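Local coordinates for aminotransferase, classes I and II (Silicibacter pomeroyi DSS-3, PDB 3H14), which probably catalyses pyridoxal 5'-phosphate-dependent transamination, passing the amino group of L-aspartate to 2-oxoglutarate to give oxaloacetate and L-glutamate, at residues Pro71-Arg76 / Val94-Gly99; Ala78-Glu83 / Val239-Val244; Phe232-Trp237 / Leu272-Cys277. All coordinates share one frame; numbering follows the deposited sequence.

Interaction 1. Residues Pro71-Arg76 / Val94-Gly99; sequences PALRQR and VVITPG
Two nitrogens of the Arg74 guanidinium group grip one backbone oxygen, the carbonyl of Val94. The shorter bond runs from Arg74 NE to Val94 O, 2.6 Å long with an N-H...O angle of 146°, and meets the oxygen almost head-on to its C=O bond. Arg74 NH2 adds a weak, more bent bond of 3.1 Å to Val94 O, so the oxygen is held mainly from the NE side and lies slightly off the guanidinium plane. A bend in the arginine chain at chi3 (85°) is what turns the planar group back onto the strand instead of letting it run on straight.

Nearer the backbone than this polar end, the contact is apolar. Arg74 CG rests 3.8 Å from Ile96 CG1, and Leu73 CG approaches the tip of the same isoleucine, 4.0 Å from Ile96 CD1. Val94 adds a methyl against the helix backbone, its CG1 standing 4.0 Å from Arg74 CA. Both Val94 and Ile96 direct their CB toward the helix, whereas Val95, between them, directs its CB away.

The short axes pass 8.3 Å apart at 120°, close enough for side chains to touch backbone. Strand 94-97 is outermost in its sheet within this chain. Val95 and Thr97 pair through their backbones with Met242 and Gly240 of the neighbouring strand, and the Val94 carbonyl finds its donor in a helix side chain. The arrangement is a helix laid across the border of the mixed sheet in the large domain of a fold-type I, pyridoxal-phosphate-dependent aminotransferase.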
loop_
_atom_site.group_PDB
_atom_site.type_symbol
_atom_site.label_atom_id
_atom_site.label_comp_id
_atom_site.label_asym_id
_atom_site.label_seq_id
_atom_site.Cartn_x
_atom_site.Cartn_y
_atom_site.Cartn_z
ATOM N N PRO A 71 -12.214 22.405 4.127
ATOM C CA PRO A 71 -11.354 23.305 3.343
ATOM C C PRO A 71 -9.908 23.463 3.855
ATOM O O PRO A 71 -8.972 23.477 3.065
ATOM C CB PRO A 71 -12.109 24.652 3.426
ATOM C CG PRO A 71 -13.560 24.228 3.584
ATOM C CD PRO A 71 -13.504 23.049 4.485
ATOM N N ALA A 72 -9.724 23.617 5.160
ATOM C CA ALA A 72 -8.376 23.707 5.734
ATOM C C ALA A 72 -7.530 22.448 5.448
ATOM O O ALA A 72 -6.330 22.548 5.258
ATOM C CB ALA A 72 -8.444 23.953 7.235
ATOM N N LEU A 73 -8.153 21.278 5.470
ATOM C CA LEU A 73 -7.433 20.010 5.183
ATOM C C LEU A 73 -7.038 19.869 3.719
ATOM O O LEU A 73 -5.896 19.565 3.401
ATOM C CB LEU A 73 -8.267 18.820 5.636
ATOM C CG LEU A 73 -7.616 17.430 5.480
ATOM C CD1 LEU A 73 -6.275 17.319 6.209
ATOM C CD2 LEU A 73 -8.594 16.390 5.969
ATOM N N ARG A 74 -7.969 20.148 2.827
ATOM C CA ARG A 74 -7.646 20.306 1.395
ATOM C C ARG A 74 -6.503 21.278 1.132
ATOM O O ARG A 74 -5.598 20.999 0.366
ATOM C CB ARG A 74 -8.880 20.766 0.631
ATOM C CG ARG A 74 -10.009 19.746 0.650
ATOM C CD ARG A 74 -11.265 20.305 0.011
ATOM N NE ARG A 74 -11.240 20.145 -1.424
ATOM C CZ ARG A 74 -12.126 20.653 -2.269
ATOM N NH1 ARG A 74 -13.112 21.450 -1.849
ATOM N NH2 ARG A 74 -11.988 20.392 -3.560
ATOM N N GLN A 75 -6.565 22.442 1.757
ATOM C CA GLN A 75 -5.512 23.439 1.655
ATOM C C GLN A 75 -4.178 22.938 2.213
ATOM O O GLN A 75 -3.113 23.203 1.642
ATOM C CB GLN A 75 -5.957 24.710 2.402
ATOM C CG GLN A 75 -6.953 25.531 1.607
ATOM C CD GLN A 75 -7.843 26.441 2.457
ATOM O OE1 GLN A 75 -7.502 26.794 3.595
ATOM N NE2 GLN A 75 -8.990 26.826 1.899
ATOM N N ARG A 76 -4.231 22.228 3.336
ATOM C CA ARG A 76 -2.995 21.699 3.944
ATOM C C ARG A 76 -2.334 20.615 3.095
ATOM O O ARG A 76 -1.113 20.523 3.045
ATOM C CB ARG A 76 -3.247 21.146 5.349
ATOM C CG ARG A 76 -1.980 20.701 6.112
ATOM C CD ARG A 76 -1.010 21.859 6.353
ATOM N NE ARG A 76 0.251 21.426 6.940
ATOM C CZ ARG A 76 1.268 20.906 6.260
ATOM N NH1 ARG A 76 1.188 20.706 4.951
ATOM N NH2 ARG A 76 2.375 20.561 6.894
ATOM N N VAL A 94 -7.994 18.720 -4.588
ATOM C CA VAL A 94 -7.826 17.741 -3.504
ATOM C C VAL A 94 -9.219 17.336 -3.043
ATOM O O VAL A 94 -10.043 18.195 -2.723
ATOM C CB VAL A 94 -6.998 18.315 -2.329
ATOM C CG1 VAL A 94 -6.860 17.270 -1.110
ATOM C CG2 VAL A 94 -5.661 18.733 -2.820
ATOM N N VAL A 95 -9.522 16.036 -3.113
ATOM C CA VAL A 95 -10.749 15.469 -2.625
ATOM C C VAL A 95 -10.434 14.591 -1.386
ATOM O O VAL A 95 -9.635 13.651 -1.468
ATOM C CB VAL A 95 -11.415 14.609 -3.711
ATOM C CG1 VAL A 95 -12.690 13.944 -3.211
ATOM C CG2 VAL A 95 -11.712 15.443 -4.945
ATOM N N ILE A 96 -11.083 14.894 -0.267
ATOM C CA ILE A 96 -10.905 14.150 0.959
ATOM C C ILE A 96 -11.786 12.913 0.888
ATOM O O ILE A 96 -12.962 13.008 0.555
ATOM C CB ILE A 96 -11.311 14.984 2.164
ATOM C CG1 ILE A 96 -10.528 16.302 2.186
ATOM C CG2 ILE A 96 -11.106 14.174 3.447
ATOM C CD1 ILE A 96 -8.986 16.172 1.950
ATOM N N THR A 97 -11.221 11.751 1.192
ATOM C CA THR A 97 -11.920 10.477 1.038
ATOM C C THR A 97 -11.948 9.748 2.373
ATOM O O THR A 97 -11.174 10.054 3.257
ATOM C CB THR A 97 -11.174 9.541 0.063
ATOM O OG1 THR A 97 -9.886 9.274 0.616
ATOM C CG2 THR A 97 -11.011 10.191 -1.302
ATOM N N PRO A 98 -12.825 8.759 2.508
ATOM C CA PRO A 98 -12.761 7.927 3.711
ATOM C C PRO A 98 -11.551 6.941 3.741
ATOM O O PRO A 98 -11.637 5.865 4.320
ATOM C CB PRO A 98 -14.090 7.179 3.694
ATOM C CG PRO A 98 -14.565 7.227 2.269
ATOM C CD PRO A 98 -13.916 8.388 1.595
ATOM N N GLY A 99 -10.413 7.316 3.187
ATOM C CA GLY A 99 -9.284 6.390 3.149
ATOM C C GLY A 99 -9.009 5.955 1.740
ATOM O O GLY A 99 -9.573 6.486 0.785
#

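Interaction 2. Residues Ala78-Glu83 / Val239-Val244; sequences ARLYGE and VGWMVV
In the helix-on-sheet layer of the large domain, Tyr81 of helix 71-85 meets Trp241 of strand 240-243, the strand that runs antiparallel to both its neighbours in the mixed sheet of a fold-type I aminotransferase. The short axes are 11.6 Å apart, a separation that the two long aromatic side chains span. At their meeting point Trp241 NE1 donates to Tyr81 OH, 2.9 Å away, in a nearly straight bond (N-H...O 164°). The phenol oxygen lies close to the indole plane, and NE1 in turn lies near the plane of the phenol ring, so each group presents its edge to the other. The planes stand at 89°, yet neither ring covers the other's face: the centroids of the Tyr81 ring and the five-membered ring of Trp241 are 5.8 Å apart, with only their edges facing, which makes this a hydrogen-bonded aromatic pair and not a stack.

A chi1 of 78° sets the indole of Trp241 between its own backbone N and carbonyl carbon and carries NE1 toward Tyr81 OH. The bond gives the buried indole N-H an acceptor. Val243, two residues on along the strand, packs against the phenol end, its CG2 lying 3.5 Å from Tyr81 OH and 3.8 Å from Tyr81 CZ. Leu80 packs more loosely on the indole, with Leu80 CD2 4.5 Å from Trp241 CZ2, and the same methyl lies over the rim of one Tyr81 face.

Around the pair, Trp241 also touches Val94 of strand 94-97 and meets the ring of Phe228, while Tyr81 reaches Val224 of strand 223-227. Met242, a selenomethionine, directs its CB away from helix 71-85, and its side chain packs on Val252 of helix 249-258, so strand 240-243 lies sandwiched between the two helices.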
loop_
_atom_site.group_PDB
_atom_site.type_symbol
_atom_site.label_atom_id
_atom_site.label_comp_id
_atom_site.label_asym_id
_atom_site.label_seq_id
_atom_site.Cartn_x
_atom_site.Cartn_y
_atom_site.Cartn_z
ATOM N N ALA A 78 -2.641 20.428 -0.248
ATOM C CA ALA A 78 -2.095 21.197 -1.362
ATOM C C ALA A 78 -0.708 21.742 -1.027
ATOM O O ALA A 78 0.218 21.633 -1.832
ATOM C CB ALA A 78 -3.059 22.348 -1.755
ATOM N N ARG A 79 -0.549 22.279 0.187
ATOM C CA ARG A 79 0.754 22.748 0.678
ATOM C C ARG A 79 1.789 21.609 0.730
ATOM O O ARG A 79 2.964 21.806 0.405
ATOM C CB ARG A 79 0.582 23.389 2.062
ATOM C CG ARG A 79 1.858 23.913 2.719
ATOM C CD ARG A 79 1.519 24.726 3.972
ATOM N NE ARG A 79 2.338 24.336 5.121
ATOM C CZ ARG A 79 2.015 24.573 6.390
ATOM N NH1 ARG A 79 0.873 25.189 6.702
ATOM N NH2 ARG A 79 2.829 24.164 7.362
ATOM N N LEU A 80 1.355 20.414 1.143
ATOM C CA LEU A 80 2.238 19.240 1.139
ATOM C C LEU A 80 2.850 18.967 -0.250
ATOM O O LEU A 80 4.034 18.601 -0.355
ATOM C CB LEU A 80 1.489 17.998 1.703
ATOM C CG LEU A 80 2.146 16.609 1.574
ATOM C CD1 LEU A 80 1.771 15.685 2.727
ATOM C CD2 LEU A 80 1.792 15.964 0.271
ATOM N N TYR A 81 2.077 19.187 -1.314
ATOM C CA TYR A 81 2.561 18.921 -2.671
ATOM C C TYR A 81 3.675 19.875 -3.071
ATOM O O TYR A 81 4.608 19.470 -3.762
ATOM C CB TYR A 81 1.409 18.870 -3.696
ATOM C CG TYR A 81 0.676 17.523 -3.654
ATOM C CD1 TYR A 81 1.153 16.434 -4.362
ATOM C CD2 TYR A 81 -0.444 17.330 -2.842
ATOM C CE1 TYR A 81 0.525 15.201 -4.318
ATOM C CE2 TYR A 81 -1.085 16.085 -2.780
ATOM C CZ TYR A 81 -0.586 15.019 -3.520
ATOM O OH TYR A 81 -1.214 13.778 -3.483
ATOM N N GLY A 82 3.594 21.127 -2.631
ATOM C CA GLY A 82 4.700 22.057 -2.824
ATOM C C GLY A 82 5.932 21.664 -2.012
ATOM O O GLY A 82 7.040 21.578 -2.540
ATOM N N GLU A 83 5.725 21.412 -0.730
ATOM C CA GLU A 83 6.826 21.151 0.174
ATOM C C GLU A 83 7.509 19.805 -0.119
ATOM O O GLU A 83 8.722 19.715 -0.061
ATOM C CB GLU A 83 6.338 21.229 1.622
ATOM C CG GLU A 83 5.928 22.647 2.027
ATOM C CD GLU A 83 5.454 22.774 3.459
ATOM O OE1 GLU A 83 5.342 21.749 4.171
ATOM O OE2 GLU A 83 5.165 23.918 3.883
ATOM N N VAL A 239 -9.549 7.985 6.739
ATOM C CA VAL A 239 -9.418 9.288 6.102
ATOM C C VAL A 239 -8.249 9.242 5.128
ATOM O O VAL A 239 -7.209 8.652 5.418
ATOM C CB VAL A 239 -9.312 10.466 7.147
ATOM C CG1 VAL A 239 -8.137 10.267 8.130
ATOM C CG2 VAL A 239 -9.186 11.815 6.428
ATOM N N GLY A 240 -8.439 9.867 3.962
ATOM C CA GLY A 240 -7.391 9.949 2.966
ATOM C C GLY A 240 -7.754 11.053 1.982
ATOM O O GLY A 240 -8.616 11.893 2.264
ATOM N N TRP A 241 -7.103 11.044 0.832
ATOM C CA TRP A 241 -7.371 12.007 -0.188
ATOM C C TRP A 241 -7.033 11.472 -1.543
ATOM O O TRP A 241 -6.346 10.442 -1.675
ATOM C CB TRP A 241 -6.594 13.301 0.047
ATOM C CG TRP A 241 -5.141 13.337 -0.314
ATOM C CD1 TRP A 241 -4.592 13.687 -1.522
ATOM C CD2 TRP A 241 -4.044 13.047 0.551
ATOM N NE1 TRP A 241 -3.229 13.640 -1.450
ATOM C CE2 TRP A 241 -2.859 13.252 -0.190
ATOM C CE3 TRP A 241 -3.945 12.643 1.882
ATOM C CZ2 TRP A 241 -1.586 13.064 0.361
ATOM C CZ3 TRP A 241 -2.678 12.430 2.420
ATOM C CH2 TRP A 241 -1.518 12.640 1.663
HETATM N N MSE A 242 -7.525 12.195 -2.551
HETATM C CA MSE A 242 -7.142 11.970 -3.925
HETATM C C MSE A 242 -6.947 13.328 -4.611
HETATM O O MSE A 242 -7.436 14.346 -4.124
HETATM C CB MSE A 242 -8.186 11.059 -4.613
HETATM C CG MSE A 242 -9.579 11.604 -4.654
HETATM SE SE MSE A 242 -10.973 10.298 -5.109
HETATM C CE MSE A 242 -10.158 9.615 -6.700
ATOM N N VAL A 243 -6.145 13.350 -5.668
ATOM C CA VAL A 243 -6.008 14.519 -6.518
ATOM C C VAL A 243 -6.477 14.114 -7.902
ATOM O O VAL A 243 -6.054 13.077 -8.426
ATOM C CB VAL A 243 -4.532 15.015 -6.566
ATOM C CG1 VAL A 243 -4.371 16.299 -7.441
ATOM C CG2 VAL A 243 -3.980 15.239 -5.138
ATOM N N VAL A 244 -7.355 14.929 -8.486
ATOM C CA VAL A 244 -7.889 14.712 -9.815
ATOM C C VAL A 244 -7.695 15.999 -10.637
ATOM O O VAL A 244 -7.469 17.063 -10.070
ATOM C CB VAL A 244 -9.378 14.328 -9.758
ATOM C CG1 VAL A 244 -9.547 13.113 -8.886
ATOM C CG2 VAL A 244 -10.241 15.478 -9.186
#

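Interaction 3. Residues Phe232-Trp237 / Leu272-Cys277; sequences FSMTGW and LAALDC
Phe232 sends its side chain from the loop between strands 223-227 and 240-243 onto the last part of helix 265-274 and the turn Ala274-Cys277. In class I aminotransferases the loop that follows the first of these strands typically carries the lysine that binds pyridoxal phosphate; the contact therefore probably lies close in the chain to the cofactor lysine. CB points toward the helix, and with CG anti to the carbonyl carbon (chi1 -63°) the ring extends to the turn. CD1 comes first, 4.1 Å from Ala274 O, which lies near the ring plane at its edge. CE1 follows, 3.7 Å from Leu275 CD2 and 4.0 Å from Leu275 CA. At the tip, CZ makes the closest approach, 3.6 Å to Leu275 CD2, the leucine crossing the ring at a slant. With the ring cut back to an alanine, Leu275 CD2 would probably lose its aromatic partner and a gap would open between the loop and Leu275.

Ala274 and Leu275, which the ring meets, belong to a type I turn, Ala274 to Cys277, in which Ala274 O accepts from Cys277 N. On the loop, a type II turn from Met234 to Trp237 places Gly236 at a positive phi of 100°, which suits glycine.

The ring of Phe232 also meets that of Phe228 and touches Leu80 of helix 71-85 and Leu281 of helix 278-302. Ser233 OG bonds to Thr43 OG1, and Trp237 O accepts from Ser267 OG, a second tie to helix 265-274. Across the contact the other bridge is made by Met234, a selenomethionine whose chain bends at chi3 and whose SE atom lies 3.8 Å from Ala274 CB.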
loop_
_atom_site.group_PDB
_atom_site.type_symbol
_atom_site.label_atom_id
_atom_site.label_comp_id
_atom_site.label_asym_id
_atom_site.label_seq_id
_atom_site.Cartn_x
_atom_site.Cartn_y
_atom_site.Cartn_z
ATOM N N PHE A 232 1.454 8.932 7.815
ATOM C CA PHE A 232 0.741 9.743 8.831
ATOM C C PHE A 232 0.195 8.943 9.995
ATOM O O PHE A 232 -0.310 9.528 10.940
ATOM C CB PHE A 232 -0.311 10.614 8.177
ATOM C CG PHE A 232 0.286 11.597 7.254
ATOM C CD1 PHE A 232 0.908 12.739 7.758
ATOM C CD2 PHE A 232 0.286 11.372 5.891
ATOM C CE1 PHE A 232 1.512 13.651 6.920
ATOM C CE2 PHE A 232 0.851 12.281 5.038
ATOM C CZ PHE A 232 1.487 13.441 5.566
ATOM N N SER A 233 0.317 7.606 9.909
ATOM C CA SER A 233 0.108 6.699 11.044
ATOM C C SER A 233 -1.304 6.731 11.603
ATOM O O SER A 233 -1.482 6.539 12.800
ATOM C CB SER A 233 1.132 6.993 12.150
ATOM O OG SER A 233 1.244 5.892 13.061
HETATM N N MSE A 234 -2.307 6.919 10.740
HETATM C CA MSE A 234 -3.700 6.911 11.160
HETATM C C MSE A 234 -4.501 5.769 10.554
HETATM O O MSE A 234 -5.648 5.934 10.124
HETATM C CB MSE A 234 -4.344 8.268 10.832
HETATM C CG MSE A 234 -3.717 9.360 11.587
HETATM SE SE MSE A 234 -4.463 11.087 11.155
HETATM C CE MSE A 234 -6.290 10.708 11.664
ATOM N N THR A 235 -3.902 4.575 10.523
ATOM C CA THR A 235 -4.646 3.388 10.178
ATOM C C THR A 235 -5.820 3.272 11.141
ATOM O O THR A 235 -5.680 3.492 12.328
ATOM C CB THR A 235 -3.742 2.095 10.252
ATOM O OG1 THR A 235 -2.806 2.108 9.160
ATOM C CG2 THR A 235 -4.599 0.821 10.218
ATOM N N GLY A 236 -6.987 2.978 10.609
ATOM C CA GLY A 236 -8.172 2.791 11.434
ATOM C C GLY A 236 -9.088 4.010 11.458
ATOM O O GLY A 236 -10.225 3.922 11.888
ATOM N N TRP A 237 -8.592 5.153 11.009
ATOM C CA TRP A 237 -9.334 6.429 11.086
ATOM C C TRP A 237 -10.178 6.737 9.847
ATOM O O TRP A 237 -10.981 7.674 9.838
ATOM C CB TRP A 237 -8.337 7.558 11.337
ATOM C CG TRP A 237 -7.782 7.538 12.745
ATOM C CD1 TRP A 237 -6.670 6.903 13.173
ATOM C CD2 TRP A 237 -8.316 8.228 13.892
ATOM N NE1 TRP A 237 -6.467 7.141 14.512
ATOM C CE2 TRP A 237 -7.461 7.954 14.977
ATOM C CE3 TRP A 237 -9.435 9.048 14.099
ATOM C CZ2 TRP A 237 -7.706 8.430 16.265
ATOM C CZ3 TRP A 237 -9.682 9.532 15.376
ATOM C CH2 TRP A 237 -8.803 9.241 16.444
ATOM N N LEU A 272 -5.797 16.904 9.698
ATOM C CA LEU A 272 -5.295 18.259 9.604
ATOM C C LEU A 272 -4.117 18.483 10.528
ATOM O O LEU A 272 -3.077 19.034 10.133
ATOM C CB LEU A 272 -6.423 19.245 9.956
ATOM C CG LEU A 272 -6.123 20.733 9.867
ATOM C CD1 LEU A 272 -5.538 21.098 8.508
ATOM C CD2 LEU A 272 -7.452 21.501 10.162
ATOM N N ALA A 273 -4.273 18.063 11.770
ATOM C CA ALA A 273 -3.217 18.236 12.755
ATOM C C ALA A 273 -2.011 17.311 12.481
ATOM O O ALA A 273 -0.869 17.719 12.661
ATOM C CB ALA A 273 -3.771 18.010 14.155
ATOM N N ALA A 274 -2.274 16.074 12.065
ATOM C CA ALA A 274 -1.213 15.074 11.807
ATOM C C ALA A 274 -0.208 15.593 10.809
ATOM O O ALA A 274 1.009 15.334 10.920
ATOM C CB ALA A 274 -1.825 13.797 11.287
ATOM N N LEU A 275 -0.715 16.363 9.846
ATOM C CA LEU A 275 0.128 16.952 8.804
ATOM C C LEU A 275 1.209 17.877 9.360
ATOM O O LEU A 275 2.236 18.100 8.715
ATOM C CB LEU A 275 -0.748 17.681 7.780
ATOM C CG LEU A 275 -1.465 16.745 6.799
ATOM C CD1 LEU A 275 -2.803 17.332 6.303
ATOM C CD2 LEU A 275 -0.526 16.412 5.637
ATOM N N ASP A 276 0.984 18.421 10.556
ATOM C CA ASP A 276 2.007 19.248 11.217
ATOM C C ASP A 276 2.816 18.502 12.291
ATOM O O ASP A 276 3.622 19.127 12.983
ATOM C CB ASP A 276 1.377 20.486 11.818
ATOM C CG ASP A 276 0.807 21.393 10.774
ATOM O OD1 ASP A 276 1.445 21.549 9.708
ATOM O OD2 ASP A 276 -0.289 21.930 11.014
ATOM N N CYS A 277 2.631 17.184 12.419
ATOM C CA CYS A 277 3.365 16.369 13.414
ATOM C C CYS A 277 4.659 15.779 12.841
ATOM O O CYS A 277 5.010 14.622 13.096
ATOM C CB CYS A 277 2.482 15.247 13.972
ATOM S SG CYS A 277 1.049 15.804 14.913
#

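In the fold
All three contacts are largely buried and lie on the same side of the chain's centre. Interactions 1 and 2 share helix 71-85 and reach adjacent strands of one sheet, joined by backbone pairing such as Val95 O to Met242 N (2.8 Å). Their chemistry differs with position: at the sheet border a partly exposed arginine serves a strand carbonyl, whereas one strand further in the polar link is between two buried aromatic groups. Interaction 3 joins a loop to residues 272-277, which include the last part of helix 265-274, and has no hydrogen bond across it. It meets helix 71-85 through Arg76 NE and Asp276 OD1, a 3.0 Å salt bridge, and through Leu80 packing on Phe232 and Leu275.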